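Local coordinates for heme-binding protein A (Haemophilus parasuis 29755, PDB 3TPA) that is a family 5 solute-binding protein related to the glutathione-binding GbpA proteins, but its own ligand is uncertain and it may not bind glutathione, at residues Val97-Gln102 with Tyr165-Ala170. The protein carries 1 engineered substitution. Residues are numbered along the deposited sequence; the frame is centred on the assembly and turned at random.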
loop_
_atom_site.group_PDB
_atom_site.type_symbol
_atom_site.label_atom_id
_atom_site.label_comp_id
_atom_site.label_asym_id
_atom_site.label_seq_id
_atom_site.Cartn_x
_atom_site.Cartn_y
_atom_site.Cartn_z
ATOM N N VAL A 97 -14.538 -16.330 10.907
ATOM C CA VAL A 97 -13.123 -16.071 10.616
ATOM C C VAL A 97 -12.521 -17.156 9.713
ATOM O O VAL A 97 -11.841 -16.865 8.717
ATOM C CB VAL A 97 -12.288 -15.942 11.930
ATOM C CG1 VAL A 97 -10.825 -15.633 11.611
ATOM C CG2 VAL A 97 -12.878 -14.854 12.831
ATOM N N VAL A 98 -12.777 -18.414 10.061
ATOM C CA VAL A 98 -12.243 -19.539 9.293
ATOM C C VAL A 98 -12.791 -19.496 7.874
ATOM O O VAL A 98 -12.051 -19.656 6.910
ATOM C CB VAL A 98 -12.552 -20.903 9.967
ATOM C CG1 VAL A 98 -12.067 -22.078 9.108
ATOM C CG2 VAL A 98 -11.915 -20.963 11.347
ATOM N N PHE A 99 -14.087 -19.262 7.746
ATOM C CA PHE A 99 -14.692 -19.074 6.422
ATOM C C PHE A 99 -13.954 -18.001 5.589
ATOM O O PHE A 99 -13.643 -18.207 4.403
ATOM C CB PHE A 99 -16.181 -18.690 6.560
ATOM C CG PHE A 99 -16.843 -18.345 5.255
ATOM C CD1 PHE A 99 -17.490 -19.320 4.511
ATOM C CD2 PHE A 99 -16.808 -17.041 4.764
ATOM C CE1 PHE A 99 -18.092 -19.006 3.313
ATOM C CE2 PHE A 99 -17.413 -16.714 3.563
ATOM C CZ PHE A 99 -18.053 -17.698 2.833
ATOM N N SER A 100 -13.675 -16.855 6.208
ATOM C CA SER A 100 -13.148 -15.714 5.461
ATOM C C SER A 100 -11.732 -15.983 4.942
ATOM O O SER A 100 -11.391 -15.614 3.825
ATOM C CB SER A 100 -13.180 -14.459 6.332
ATOM O OG SER A 100 -14.500 -14.237 6.812
ATOM N N PHE A 101 -10.918 -16.644 5.762
ATOM C CA PHE A 101 -9.578 -17.059 5.358
ATOM C C PHE A 101 -9.635 -18.193 4.350
ATOM O O PHE A 101 -8.946 -18.166 3.325
ATOM C CB PHE A 101 -8.759 -17.506 6.579
ATOM C CG PHE A 101 -8.107 -16.370 7.314
ATOM C CD1 PHE A 101 -6.752 -16.135 7.181
ATOM C CD2 PHE A 101 -8.860 -15.506 8.097
ATOM C CE1 PHE A 101 -6.153 -15.091 7.853
ATOM C CE2 PHE A 101 -8.265 -14.456 8.763
ATOM C CZ PHE A 101 -6.917 -14.243 8.640
ATOM N N GLN A 102 -10.449 -19.200 4.650
ATOM C CA GLN A 102 -10.417 -20.431 3.867
ATOM C C GLN A 102 -11.023 -20.290 2.467
ATOM O O GLN A 102 -10.600 -20.972 1.548
ATOM C CB GLN A 102 -11.032 -21.603 4.655
ATOM C CG GLN A 102 -10.143 -22.094 5.832
ATOM C CD GLN A 102 -8.745 -22.431 5.397
ATOM O OE1 GLN A 102 -7.783 -21.796 5.819
ATOM N NE2 GLN A 102 -8.619 -23.436 4.546
ATOM N N TYR A 165 -16.249 -11.839 6.869
ATOM C CA TYR A 165 -17.600 -12.021 6.362
ATOM C C TYR A 165 -18.423 -12.918 7.293
ATOM O O TYR A 165 -17.901 -13.552 8.208
ATOM C CB TYR A 165 -17.548 -12.735 5.016
ATOM C CG TYR A 165 -16.916 -11.963 3.874
ATOM C CD1 TYR A 165 -17.675 -11.586 2.758
ATOM C CD2 TYR A 165 -15.571 -11.613 3.904
ATOM C CE1 TYR A 165 -17.092 -10.882 1.692
ATOM C CE2 TYR A 165 -14.990 -10.922 2.862
ATOM C CZ TYR A 165 -15.749 -10.558 1.758
ATOM O OH TYR A 165 -15.143 -9.865 0.727
ATOM N N SER A 166 -19.723 -12.981 7.028
ATOM C CA SER A 166 -20.621 -13.781 7.832
ATOM C C SER A 166 -20.813 -15.137 7.169
ATOM O O SER A 166 -21.291 -15.211 6.050
ATOM C CB SER A 166 -21.978 -13.095 7.944
ATOM O OG SER A 166 -22.955 -14.018 8.409
ATOM N N LYS A 167 -20.438 -16.209 7.850
ATOM C CA LYS A 167 -20.679 -17.534 7.295
ATOM C C LYS A 167 -22.167 -17.867 7.326
ATOM O O LYS A 167 -22.664 -18.563 6.452
ATOM C CB LYS A 167 -19.865 -18.608 8.030
ATOM C CG LYS A 167 -20.054 -20.017 7.449
ATOM C CD LYS A 167 -19.270 -21.049 8.258
ATOM C CE LYS A 167 -19.189 -22.395 7.539
ATOM N NZ LYS A 167 -20.499 -23.054 7.334
ATOM N N GLU A 168 -22.887 -17.367 8.324
ATOM C CA GLU A 168 -24.327 -17.637 8.388
ATOM C C GLU A 168 -25.009 -17.107 7.120
ATOM O O GLU A 168 -25.794 -17.804 6.462
ATOM C CB GLU A 168 -24.948 -17.031 9.653
ATOM C CG GLU A 168 -26.439 -17.297 9.791
ATOM C CD GLU A 168 -26.964 -17.044 11.194
ATOM O OE1 GLU A 168 -26.361 -16.243 11.946
ATOM O OE2 GLU A 168 -27.992 -17.657 11.547
ATOM N N TYR A 169 -24.683 -15.868 6.769
ATOM C CA TYR A 169 -25.164 -15.244 5.544
ATOM C C TYR A 169 -24.703 -16.041 4.329
ATOM O O TYR A 169 -25.492 -16.341 3.439
ATOM C CB TYR A 169 -24.591 -13.833 5.497
ATOM C CG TYR A 169 -25.041 -12.902 4.384
ATOM C CD1 TYR A 169 -26.364 -12.854 3.952
ATOM C CD2 TYR A 169 -24.123 -12.027 3.803
ATOM C CE1 TYR A 169 -26.759 -11.950 2.932
ATOM C CE2 TYR A 169 -24.501 -11.131 2.814
ATOM C CZ TYR A 169 -25.813 -11.098 2.378
ATOM O OH TYR A 169 -26.156 -10.197 1.386
ATOM N N ALA A 170 -23.420 -16.391 4.296
ATOM C CA ALA A 170 -22.879 -17.174 3.180
ATOM C C ALA A 170 -23.562 -18.553 3.070
ATOM O O ALA A 170 -23.894 -19.011 1.972
ATOM C CB ALA A 170 -21.377 -17.332 3.321
#
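Phe99 reaches out from helix 94-105 and lays its ring against helix 167-175, so that the side of the former packs on the first turn of the latter in the family 5 solute-binding (periplasmic binding protein) fold. With CG anti to the backbone N (chi1 174°), the ring is carried toward Lys167 and Ala170. Lys167 CA sits over one face of this ring, and the Lys167 side chain runs obliquely across its base, CG lying 4.0 Å from Phe99 CD1, before NZ turns away to a salt bridge with Asp171. Farther out the Ala170 methyl meets the tip of the ring at a slant, its CB 3.4 Å from Phe99 CZ, a close contact. Tyr165 CB flanks the ring more loosely, 4.2 Å from Phe99 CE2, and Leu182 of helix 181-184 also touches Phe99 and Ala170. Next to this apolar patch, Tyr165 N donates to Ser100 OG over 3.0 Å, a somewhat bent bond (N-H...O angle 149°); Ser100 OG also bonds Asp96 O one turn back in its own helix, which its position beside the backbone N allows. The hydroxyl of Ser100 lies near the plane of the Tyr165 ring, at its edge, while Tyr165 OH bonds Ser22 and Ala24. Ser166 is the N-cap of helix 167-175: its OG accepts from Tyr169 N at 3.0 Å, a nearly straight bond (N-H...O 171°).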